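Putative tryptophan halogenase (Xanthomonas campestris pv. campestris, PDB 6Y1W) is a flavin-dependent halogenase that probably binds FAD and may halogenate tryptophan or a related aromatic substrate. Local coordinates at residues 220-224 with 225-229; 374-377 with 378-382; 325-328 with 329-332; 238-241 with 242-245. All blocks are in the same frame, centred on the assembly; numbering follows the deposited sequence.

Interaction 1. Residues 220-224 with 225-229; sequences DCTGF and RALLI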
loop_
_atom_site.group_PDB
_atom_site.type_symbol
_atom_site.label_atom_id
_atom_site.label_comp_id
_atom_site.label_asym_id
_atom_site.label_seq_id
_atom_site.Cartn_x
_atom_site.Cartn_y
_atom_site.Cartn_z
ATOM N N ASP A 220 3.207 -1.131 -27.690
ATOM C CA ASP A 220 4.548 -1.365 -28.242
ATOM C C ASP A 220 5.198 -2.521 -27.492
ATOM O O ASP A 220 5.621 -2.378 -26.341
ATOM C CB ASP A 220 5.420 -0.115 -28.138
ATOM C CG ASP A 220 6.689 -0.255 -28.936
ATOM O OD1 ASP A 220 7.042 -1.415 -29.300
ATOM O OD2 ASP A 220 7.367 0.757 -29.164
ATOM N N CYS A 221 5.162 -3.695 -28.118
ATOM C CA CYS A 221 5.828 -4.894 -27.619
ATOM C C CYS A 221 6.987 -5.290 -28.528
ATOM O O CYS A 221 7.275 -6.482 -28.709
ATOM C CB CYS A 221 4.825 -6.041 -27.487
ATOM S SG CYS A 221 3.520 -5.669 -26.329
ATOM N N THR A 222 7.660 -4.305 -29.122
ATOM C CA THR A 222 8.693 -4.622 -30.105
ATOM C C THR A 222 10.065 -4.769 -29.487
ATOM O O THR A 222 11.048 -4.866 -30.237
ATOM C CB THR A 222 8.730 -3.584 -31.243
ATOM O OG1 THR A 222 9.021 -2.268 -30.744
ATOM C CG2 THR A 222 7.399 -3.584 -31.964
ATOM N N GLY A 223 10.170 -4.697 -28.162
ATOM C CA GLY A 223 11.454 -5.029 -27.523
ATOM C C GLY A 223 12.371 -3.814 -27.573
ATOM O O GLY A 223 11.930 -2.667 -27.508
ATOM N N PHE A 224 13.669 -4.088 -27.683
ATOM C CA PHE A 224 14.643 -3.019 -27.784
ATOM C C PHE A 224 14.472 -2.230 -29.073
ATOM O O PHE A 224 14.975 -1.101 -29.155
ATOM C CB PHE A 224 16.069 -3.597 -27.644
ATOM C CG PHE A 224 16.483 -3.793 -26.209
ATOM C CD1 PHE A 224 16.484 -2.724 -25.327
ATOM C CD2 PHE A 224 16.875 -5.050 -25.740
ATOM C CE1 PHE A 224 16.860 -2.902 -24.002
ATOM C CE2 PHE A 224 17.244 -5.224 -24.412
ATOM C CZ PHE A 224 17.232 -4.162 -23.549
ATOM N N ARG A 225 13.724 -2.753 -30.051
ATOM C CA ARG A 225 13.503 -1.945 -31.249
ATOM C C ARG A 225 12.653 -0.731 -30.920
ATOM O O ARG A 225 12.884 0.347 -31.476
ATOM C CB ARG A 225 12.800 -2.766 -32.347
ATOM C CG ARG A 225 13.450 -4.076 -32.708
ATOM C CD ARG A 225 12.632 -4.851 -33.723
ATOM N NE ARG A 225 13.505 -5.714 -34.518
ATOM C CZ ARG A 225 14.073 -6.838 -34.080
ATOM N NH1 ARG A 225 14.858 -7.538 -34.892
ATOM N NH2 ARG A 225 13.847 -7.283 -32.847
ATOM N N ALA A 226 11.739 -0.856 -29.950
ATOM C CA ALA A 226 10.858 0.232 -29.529
ATOM C C ALA A 226 10.379 1.052 -30.726
ATOM O O ALA A 226 10.497 2.281 -30.764
ATOM C CB ALA A 226 11.517 1.126 -28.472
ATOM N N LEU A 227 9.823 0.351 -31.706
ATOM C CA LEU A 227 9.443 0.999 -32.964
ATOM C C LEU A 227 8.454 2.142 -32.751
ATOM O O LEU A 227 8.465 3.140 -33.489
ATOM C CB LEU A 227 8.826 -0.027 -33.898
ATOM C CG LEU A 227 9.641 -1.241 -34.339
ATOM C CD1 LEU A 227 8.835 -2.042 -35.342
ATOM C CD2 LEU A 227 10.950 -0.788 -34.958
ATOM N N LEU A 228 7.537 1.987 -31.804
ATOM C CA LEU A 228 6.522 3.015 -31.601
ATOM C C LEU A 228 6.920 4.035 -30.532
ATOM O O LEU A 228 6.957 5.241 -30.803
ATOM C CB LEU A 228 5.167 2.365 -31.256
ATOM C CG LEU A 228 4.702 1.238 -32.197
ATOM C CD1 LEU A 228 3.278 0.758 -31.779
ATOM C CD2 LEU A 228 4.678 1.675 -33.632
ATOM N N ILE A 229 7.193 3.575 -29.302
ATOM C CA ILE A 229 7.418 4.497 -28.200
ATOM C C ILE A 229 8.741 5.215 -28.389
ATOM O O ILE A 229 8.882 6.376 -27.979
ATOM C CB ILE A 229 7.348 3.740 -26.855
ATOM C CG1 ILE A 229 7.248 4.687 -25.652
ATOM C CG2 ILE A 229 8.537 2.762 -26.706
ATOM C CD1 ILE A 229 5.850 5.321 -25.430
HETATM O O HOH W 1 11.161 -6.907 -31.693
#
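Asp220 turns its carboxylate onto the backbone of Leu228 and Ile229, one oxygen meeting both N-H groups. Ile229 N approaches the anti lone pair of Asp220 OD2 at 2.8 Å and almost straight (170°), while Leu228 N comes from above the carboxylate plane to the same Asp220 OD2 at 2.9 Å. The other oxygen serves the preceding loop: Thr222 N meets Asp220 OD1 at 3.0 Å nearly along the C-O bond, an Asx turn, and Thr222 OG1 donates to its syn lone pair at 2.6 Å. Four bonds thus fix the rotation of this buried group, and the N-H groups at the helix start would probably favour its negative charge. Thr222, with chi1 at 61°, holds OG1 between its backbone N and carbonyl carbon, where the oxygen also accepts from Leu227 N (2.9 Å). Thr222 CG2 then lies against Leu227 CD1 at 4.0 Å. The Gly223 carbonyl closes the tight bend by accepting from Ala226 N at 3.0 Å. Arg225 runs its extended chain past Thr222 O, and a water joins that oxygen to Arg225 NH2. Arg225 and Leu227 touch a bound meso-2,3-butanediol, and Gly223 lies near Leu338, predicted to bind FAD. The arrangement is a strand-loop-helix connection from strand 217-220, beside strand 18-22, to helix 227-232, as in the Rossmann-like fold, at a site consistent with FAD binding.

Interaction 2. Residues 374-377 with 378-382; sequences IAEY and NRQAA
Glu376 reaches over Gln380, one helical turn on, and its carboxylate crosses the amide with the two planes 75° apart. Gln380 NE2 donates to the anti lone pair of Glu376 OE2 at 2.7 Å, nearly straight and in the plane of the amide. The bend at chi2 of Glu376 (70°) brings the carboxylate alongside the helix, where Gln380, extended beyond CG, can meet it. The modelled approach of Arg379 NH1 to the same carboxylate is too close to trust, so that salt bridge is doubtful in detail; what remains is a weak bond from Arg379 NH2 to Glu376 OE2 at 3.3 Å. These residues lie on helix 371-397 at the dimer interface: His421 of the second subunit hydrogen-bonds to Glu376 OE1, and Phe433 of that subunit packs on Glu376 and Gln380. The backbone carries the i to i+4 bonds of an alpha-helix, such as Asn378 N to Ile374 O (2.9 Å) and Ala381 N to Tyr377 O (3.0 Å). Elsewhere round the helix, Asn378 lies side by side with Ile374, Asn378 ND2 3.5 Å from Ile374 CG2, while Asn378 OD1 accepts from Trp329 N. Tyr377 meets the Trp329 ring edge-to-face, has a cation-pi contact with Arg360, and bonds through OH to Gly357 O.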
loop_
_atom_site.group_PDB
_atom_site.type_symbol
_atom_site.label_atom_id
_atom_site.label_comp_id
_atom_site.label_asym_id
_atom_site.label_seq_id
_atom_site.Cartn_x
_atom_site.Cartn_y
_atom_site.Cartn_z
ATOM N N ILE A 374 -3.418 8.978 -18.534
ATOM C CA ILE A 374 -2.037 8.728 -18.942
ATOM C C ILE A 374 -1.089 9.113 -17.811
ATOM O O ILE A 374 -0.135 8.384 -17.479
ATOM C CB ILE A 374 -1.728 9.505 -20.238
ATOM C CG1 ILE A 374 -2.561 8.992 -21.431
ATOM C CG2 ILE A 374 -0.188 9.491 -20.571
ATOM C CD1 ILE A 374 -2.491 9.870 -22.659
ATOM N N ALA A 375 -1.336 10.273 -17.197
ATOM C CA ALA A 375 -0.454 10.755 -16.137
ATOM C C ALA A 375 -0.458 9.827 -14.927
ATOM O O ALA A 375 0.594 9.578 -14.323
ATOM C CB ALA A 375 -0.881 12.174 -15.727
ATOM N N GLU A 376 -1.633 9.339 -14.530
ATOM C CA GLU A 376 -1.723 8.427 -13.400
ATOM C C GLU A 376 -0.999 7.122 -13.719
ATOM O O GLU A 376 -0.239 6.605 -12.887
ATOM C CB GLU A 376 -3.185 8.176 -13.059
ATOM C CG GLU A 376 -3.477 7.082 -12.023
ATOM C CD GLU A 376 -3.054 7.424 -10.603
ATOM O OE1 GLU A 376 -2.961 8.620 -10.278
ATOM O OE2 GLU A 376 -2.806 6.482 -9.809
ATOM N N TYR A 377 -1.203 6.614 -14.940
ATOM C CA TYR A 377 -0.554 5.376 -15.355
ATOM C C TYR A 377 0.960 5.501 -15.266
ATOM O O TYR A 377 1.629 4.647 -14.672
ATOM C CB TYR A 377 -1.006 5.017 -16.776
ATOM C CG TYR A 377 -0.500 3.664 -17.287
ATOM C CD1 TYR A 377 0.769 3.534 -17.810
ATOM C CD2 TYR A 377 -1.315 2.542 -17.242
ATOM C CE1 TYR A 377 1.246 2.299 -18.259
ATOM C CE2 TYR A 377 -0.832 1.275 -17.708
ATOM C CZ TYR A 377 0.441 1.195 -18.229
ATOM O OH TYR A 377 0.950 -0.010 -18.689
ATOM N N ASN A 378 1.503 6.586 -15.820
ATOM C CA ASN A 378 2.954 6.787 -15.834
ATOM C C ASN A 378 3.489 6.949 -14.432
ATOM O O ASN A 378 4.569 6.442 -14.120
ATOM C CB ASN A 378 3.297 8.012 -16.680
ATOM C CG ASN A 378 3.166 7.724 -18.138
ATOM O OD1 ASN A 378 3.374 6.572 -18.569
ATOM N ND2 ASN A 378 2.803 8.742 -18.930
ATOM N N ARG A 379 2.739 7.633 -13.564
ATOM C CA ARG A 379 3.208 7.839 -12.185
ATOM C C ARG A 379 3.357 6.517 -11.442
ATOM O O ARG A 379 4.353 6.286 -10.735
ATOM C CB ARG A 379 2.234 8.755 -11.447
ATOM C CG ARG A 379 2.774 9.293 -10.140
ATOM C CD ARG A 379 1.628 9.775 -9.250
ATOM N NE ARG A 379 1.174 8.687 -8.399
ATOM C CZ ARG A 379 -0.072 8.246 -8.384
ATOM N NH1 ARG A 379 -0.963 8.825 -9.163
ATOM N NH2 ARG A 379 -0.426 7.235 -7.597
ATOM N N GLN A 380 2.353 5.650 -11.566
ATOM C CA GLN A 380 2.398 4.353 -10.908
ATOM C C GLN A 380 3.524 3.514 -11.480
ATOM O O GLN A 380 4.274 2.881 -10.728
ATOM C CB GLN A 380 1.061 3.629 -11.079
ATOM C CG GLN A 380 -0.139 4.242 -10.370
ATOM C CD GLN A 380 -1.337 3.303 -10.423
ATOM O OE1 GLN A 380 -1.179 2.077 -10.561
ATOM N NE2 GLN A 380 -2.540 3.862 -10.320
ATOM N N ALA A 381 3.677 3.531 -12.800
ATOM C CA ALA A 381 4.745 2.737 -13.413
ATOM C C ALA A 381 6.109 3.189 -12.913
ATOM O O ALA A 381 6.970 2.356 -12.591
ATOM C CB ALA A 381 4.697 2.863 -14.937
ATOM N N ALA A 382 6.318 4.505 -12.864
ATOM C CA ALA A 382 7.608 5.046 -12.443
ATOM C C ALA A 382 7.917 4.681 -10.992
ATOM O O ALA A 382 9.040 4.274 -10.673
ATOM C CB ALA A 382 7.617 6.565 -12.646
#

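Interaction 3. Residues 325-328 with 329-332; sequences RHRV and WEKN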
loop_
_atom_site.group_PDB
_atom_site.type_symbol
_atom_site.label_atom_id
_atom_site.label_comp_id
_atom_site.label_asym_id
_atom_site.label_seq_id
_atom_site.Cartn_x
_atom_site.Cartn_y
_atom_site.Cartn_z
ATOM N N ARG A 325 11.896 3.750 -19.525
ATOM C CA ARG A 325 11.341 4.741 -20.435
ATOM C C ARG A 325 10.797 5.897 -19.595
ATOM O O ARG A 325 10.194 5.672 -18.541
ATOM C CB ARG A 325 10.236 4.053 -21.252
ATOM C CG ARG A 325 9.786 4.679 -22.544
ATOM C CD ARG A 325 10.859 4.787 -23.600
ATOM N NE ARG A 325 11.341 3.560 -24.209
ATOM C CZ ARG A 325 12.068 3.545 -25.325
ATOM N NH1 ARG A 325 12.515 2.401 -25.817
ATOM N NH2 ARG A 325 12.377 4.685 -25.952
ATOM N N HIS A 326 11.038 7.144 -20.034
ATOM C CA HIS A 326 10.607 8.282 -19.214
ATOM C C HIS A 326 9.103 8.283 -19.000
ATOM O O HIS A 326 8.618 8.654 -17.920
ATOM C CB HIS A 326 11.030 9.600 -19.852
ATOM C CG HIS A 326 12.489 9.864 -19.714
ATOM N ND1 HIS A 326 13.136 9.794 -18.497
ATOM C CD2 HIS A 326 13.432 10.157 -20.635
ATOM C CE1 HIS A 326 14.418 10.063 -18.676
ATOM N NE2 HIS A 326 14.625 10.284 -19.964
ATOM N N ARG A 327 8.344 7.951 -20.042
ATOM C CA ARG A 327 6.911 7.763 -19.921
ATOM C C ARG A 327 6.582 6.459 -20.623
ATOM O O ARG A 327 7.096 6.207 -21.711
ATOM C CB ARG A 327 6.154 8.955 -20.556
ATOM C CG ARG A 327 6.458 10.261 -19.846
ATOM C CD ARG A 327 5.864 11.473 -20.573
ATOM N NE ARG A 327 6.342 11.622 -21.940
ATOM C CZ ARG A 327 7.573 12.000 -22.278
ATOM N NH1 ARG A 327 8.478 12.266 -21.332
ATOM N NH2 ARG A 327 7.903 12.111 -23.559
ATOM N N VAL A 328 5.805 5.600 -19.973
ATOM C CA VAL A 328 5.481 4.345 -20.646
ATOM C C VAL A 328 4.211 4.464 -21.472
ATOM O O VAL A 328 4.043 3.694 -22.429
ATOM C CB VAL A 328 5.385 3.188 -19.638
ATOM C CG1 VAL A 328 6.790 2.869 -19.139
ATOM C CG2 VAL A 328 4.511 3.536 -18.463
ATOM N N TRP A 329 3.362 5.447 -21.173
ATOM C CA TRP A 329 2.173 5.728 -21.969
ATOM C C TRP A 329 2.380 7.122 -22.541
ATOM O O TRP A 329 2.496 8.092 -21.784
ATOM C CB TRP A 329 0.912 5.683 -21.111
ATOM C CG TRP A 329 -0.398 5.753 -21.897
ATOM C CD1 TRP A 329 -0.594 6.246 -23.150
ATOM C CD2 TRP A 329 -1.658 5.289 -21.438
ATOM N NE1 TRP A 329 -1.924 6.129 -23.504
ATOM C CE2 TRP A 329 -2.605 5.560 -22.468
ATOM C CE3 TRP A 329 -2.093 4.692 -20.260
ATOM C CZ2 TRP A 329 -3.936 5.217 -22.358
ATOM C CZ3 TRP A 329 -3.460 4.368 -20.130
ATOM C CH2 TRP A 329 -4.358 4.650 -21.183
ATOM N N GLU A 330 2.445 7.206 -23.862
ATOM C CA GLU A 330 2.643 8.487 -24.547
ATOM C C GLU A 330 1.590 8.556 -25.638
ATOM O O GLU A 330 1.538 7.665 -26.489
ATOM C CB GLU A 330 4.064 8.568 -25.120
ATOM C CG GLU A 330 4.333 9.759 -26.027
ATOM C CD GLU A 330 4.700 10.980 -25.245
ATOM O OE1 GLU A 330 4.686 10.912 -23.996
ATOM O OE2 GLU A 330 4.990 12.012 -25.883
ATOM N N LYS A 331 0.758 9.610 -25.608
ATOM C CA LYS A 331 -0.324 9.751 -26.587
ATOM C C LYS A 331 -1.152 8.463 -26.594
ATOM O O LYS A 331 -1.681 8.088 -25.557
ATOM C CB LYS A 331 0.224 10.083 -27.972
ATOM C CG LYS A 331 1.119 11.369 -27.990
ATOM C CD LYS A 331 1.332 11.928 -29.400
ATOM C CE LYS A 331 2.073 13.278 -29.356
ATOM N NZ LYS A 331 1.558 14.076 -28.231
ATOM N N ASN A 332 -1.296 7.800 -27.741
ATOM C CA ASN A 332 -2.110 6.584 -27.806
ATOM C C ASN A 332 -1.258 5.318 -27.910
ATOM O O ASN A 332 -1.678 4.327 -28.516
ATOM C CB ASN A 332 -3.117 6.637 -28.964
ATOM C CG ASN A 332 -2.451 6.654 -30.346
ATOM O OD1 ASN A 332 -1.315 7.083 -30.513
ATOM N ND2 ASN A 332 -3.158 6.151 -31.338
#
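Arg327 NE donates to Glu330 OE1 at 2.7 Å, at an almost straight 173°, making a salt bridge between side chains three residues apart. The oxygen sits in the guanidinium plane, at its edge, but is met on the syn side of the carboxylate, somewhat out of that group's own plane. With the two planes steeply inclined to each other, the groups do not pair side by side, and Arg327 NH2 stays 3.5 Å from Glu330 OE1. Bends in both chains, at chi3 of Arg327 (-59°) and chi2 of Glu330 (84°), turn the charged ends together. The bridge spans the entry to the short strand 329-330, which ends the eight-strand mixed sheet within this chain and runs antiparallel to strand 333-335. On that strand Trp329 sends its indole away from the salt bridge. Its NE1 gives a weak bond to Lys331 O, Trp329 NE1 lying 2.8 Å from that oxygen, across the turn that leads to strand 333-335. Before the strand, Val328 packs on Ala381 of helix 371-397, and Trp329 lies on Ile374 of the same helix. The aliphatic start of Glu330 touches Ile229, and its side chain also meets Val235.

Interaction 4. Residues 238-241 with 242-245; sequences EDWS and RWLF
A tight turn follows strand 237-239: Trp243 N bonds to Trp240 O at 3.0 Å, with Ser241 and Arg242 at the corners, and Leu244 N adds a weak bond to the same oxygen. The turn brings the indoles of Trp240 and Trp243 together. Trp240 CD1 touches Trp243 CZ3 at 3.6 Å, arriving at the edge of the Trp243 ring near its plane. The five-membered ring of Trp240 and the six-membered ring of Trp243 have planes 45° apart and centroids 5.7 Å apart, an oblique pair. Over one face of the Trp243 indole lies Arg242 CG, put there by a chi1 of 70° that holds it between the backbone N and carbonyl carbon. Phe245 turns the edge of its ring to the Ser241 carbonyl, CD1 lying 3.5 Å from Ser241 O, and Ser241 CA makes a C-H contact with Leu244 O at 3.3 Å. The start of the turn is held by Asp239, whose OD1 accepts from Ser241 N at 2.9 Å and from Ser241 OG at 2.8 Å. A water links Asp239 O with Arg242 N. Trp240 has a cation-pi contact with Arg389 of helix 371-397, and Trp243 packs on Arg389 and Ile393. Such an Asx turn running into a beta turn ends strand 237-239 of a three-strand antiparallel sheet and starts the connection to strand 248-254 of the seven-strand sheet.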
loop_
_atom_site.group_PDB
_atom_site.type_symbol
_atom_site.label_atom_id
_atom_site.label_comp_id
_atom_site.label_asym_id
_atom_site.label_seq_id
_atom_site.Cartn_x
_atom_site.Cartn_y
_atom_site.Cartn_z
ATOM N N GLU A 238 15.641 6.737 -18.976
ATOM C CA GLU A 238 16.501 7.138 -17.864
ATOM C C GLU A 238 17.635 6.128 -17.798
ATOM O O GLU A 238 17.385 4.928 -17.889
ATOM C CB GLU A 238 15.722 7.169 -16.545
ATOM C CG GLU A 238 16.401 7.959 -15.405
ATOM C CD GLU A 238 15.873 7.622 -13.991
ATOM O OE1 GLU A 238 14.762 7.054 -13.843
ATOM O OE2 GLU A 238 16.596 7.909 -13.007
ATOM N N ASP A 239 18.870 6.614 -17.741
ATOM C CA ASP A 239 20.051 5.756 -17.731
ATOM C C ASP A 239 20.373 5.350 -16.300
ATOM O O ASP A 239 20.638 6.211 -15.447
ATOM C CB ASP A 239 21.212 6.518 -18.363
ATOM C CG ASP A 239 22.504 5.750 -18.375
ATOM O OD1 ASP A 239 22.522 4.512 -18.167
ATOM O OD2 ASP A 239 23.532 6.401 -18.620
ATOM N N TRP A 240 20.383 4.039 -16.027
ATOM C CA TRP A 240 20.688 3.576 -14.686
ATOM C C TRP A 240 22.060 2.925 -14.621
ATOM O O TRP A 240 22.406 2.344 -13.581
ATOM C CB TRP A 240 19.608 2.610 -14.192
ATOM C CG TRP A 240 18.260 3.242 -13.898
ATOM C CD1 TRP A 240 17.991 4.562 -13.662
ATOM C CD2 TRP A 240 16.999 2.551 -13.814
ATOM N NE1 TRP A 240 16.634 4.734 -13.428
ATOM C CE2 TRP A 240 16.008 3.517 -13.510
ATOM C CE3 TRP A 240 16.618 1.214 -13.962
ATOM C CZ2 TRP A 240 14.661 3.185 -13.359
ATOM C CZ3 TRP A 240 15.273 0.892 -13.791
ATOM C CH2 TRP A 240 14.324 1.875 -13.501
ATOM N N SER A 241 22.872 3.075 -15.675
ATOM C CA SER A 241 24.185 2.417 -15.705
ATOM C C SER A 241 25.175 3.007 -14.692
ATOM O O SER A 241 26.170 2.337 -14.359
ATOM C CB SER A 241 24.754 2.433 -17.130
ATOM O OG SER A 241 25.095 3.747 -17.540
ATOM N N ARG A 242 24.907 4.196 -14.117
ATOM C CA ARG A 242 25.749 4.663 -13.010
ATOM C C ARG A 242 25.654 3.772 -11.780
ATOM O O ARG A 242 26.568 3.783 -10.947
ATOM C CB ARG A 242 25.404 6.118 -12.590
ATOM C CG ARG A 242 24.033 6.311 -11.881
ATOM C CD ARG A 242 23.737 7.808 -11.544
ATOM N NE ARG A 242 24.042 8.706 -12.660
ATOM C CZ ARG A 242 25.040 9.592 -12.678
ATOM N NH1 ARG A 242 25.228 10.356 -13.742
ATOM N NH2 ARG A 242 25.854 9.714 -11.638
ATOM N N TRP A 243 24.564 2.988 -11.643
ATOM C CA TRP A 243 24.386 2.111 -10.489
ATOM C C TRP A 243 24.479 0.635 -10.832
ATOM O O TRP A 243 24.695 -0.179 -9.929
ATOM C CB TRP A 243 23.017 2.329 -9.840
ATOM C CG TRP A 243 22.803 3.736 -9.324
ATOM C CD1 TRP A 243 23.588 4.405 -8.418
ATOM C CD2 TRP A 243 21.737 4.621 -9.686
ATOM N NE1 TRP A 243 23.054 5.674 -8.187
ATOM C CE2 TRP A 243 21.926 5.825 -8.961
ATOM C CE3 TRP A 243 20.639 4.515 -10.557
ATOM C CZ2 TRP A 243 21.057 6.920 -9.079
ATOM C CZ3 TRP A 243 19.760 5.616 -10.671
ATOM C CH2 TRP A 243 19.982 6.795 -9.925
ATOM N N LEU A 244 24.246 0.272 -12.087
ATOM C CA LEU A 244 24.086 -1.123 -12.491
ATOM C C LEU A 244 24.954 -1.321 -13.721
ATOM O O LEU A 244 24.674 -0.740 -14.770
ATOM C CB LEU A 244 22.608 -1.441 -12.780
ATOM C CG LEU A 244 21.733 -1.417 -11.512
ATOM C CD1 LEU A 244 20.249 -1.519 -11.955
ATOM C CD2 LEU A 244 22.158 -2.571 -10.577
ATOM N N PHE A 245 26.008 -2.139 -13.590
ATOM C CA PHE A 245 27.057 -2.181 -14.607
ATOM C C PHE A 245 26.886 -3.276 -15.658
ATOM O O PHE A 245 27.564 -3.236 -16.694
ATOM C CB PHE A 245 28.446 -2.369 -13.944
ATOM C CG PHE A 245 28.721 -1.400 -12.817
ATOM C CD1 PHE A 245 28.105 -0.153 -12.757
ATOM C CD2 PHE A 245 29.598 -1.760 -11.798
ATOM C CE1 PHE A 245 28.375 0.730 -11.681
ATOM C CE2 PHE A 245 29.865 -0.891 -10.745
ATOM C CZ PHE A 245 29.260 0.342 -10.689
HETATM O O HOH W 2 23.353 6.377 -14.941
#

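How the interactions relate
Along the chain the four follow in series as interactions 1, 4, 3 and 2, none nesting or crossing. Interactions 1 and 4 close turns, the first joining strand 217-220 to helix 227-232, the second leaving strand 237-239 for the next sheet. Interaction 3 bridges three residues at the start of strand 329-330, and interaction 2 spans one turn of helix 371-397. In space interaction 3 is the hub. It touches interaction 1 where Ala226 and Ile229 pack on Arg325, interaction 4 through His326 and Glu238, and interaction 2 through Asn378, whose side chain meets the backbone at Val328 and Trp329. The other pairs do not touch directly, though helix 371-397 also lies against interaction 4.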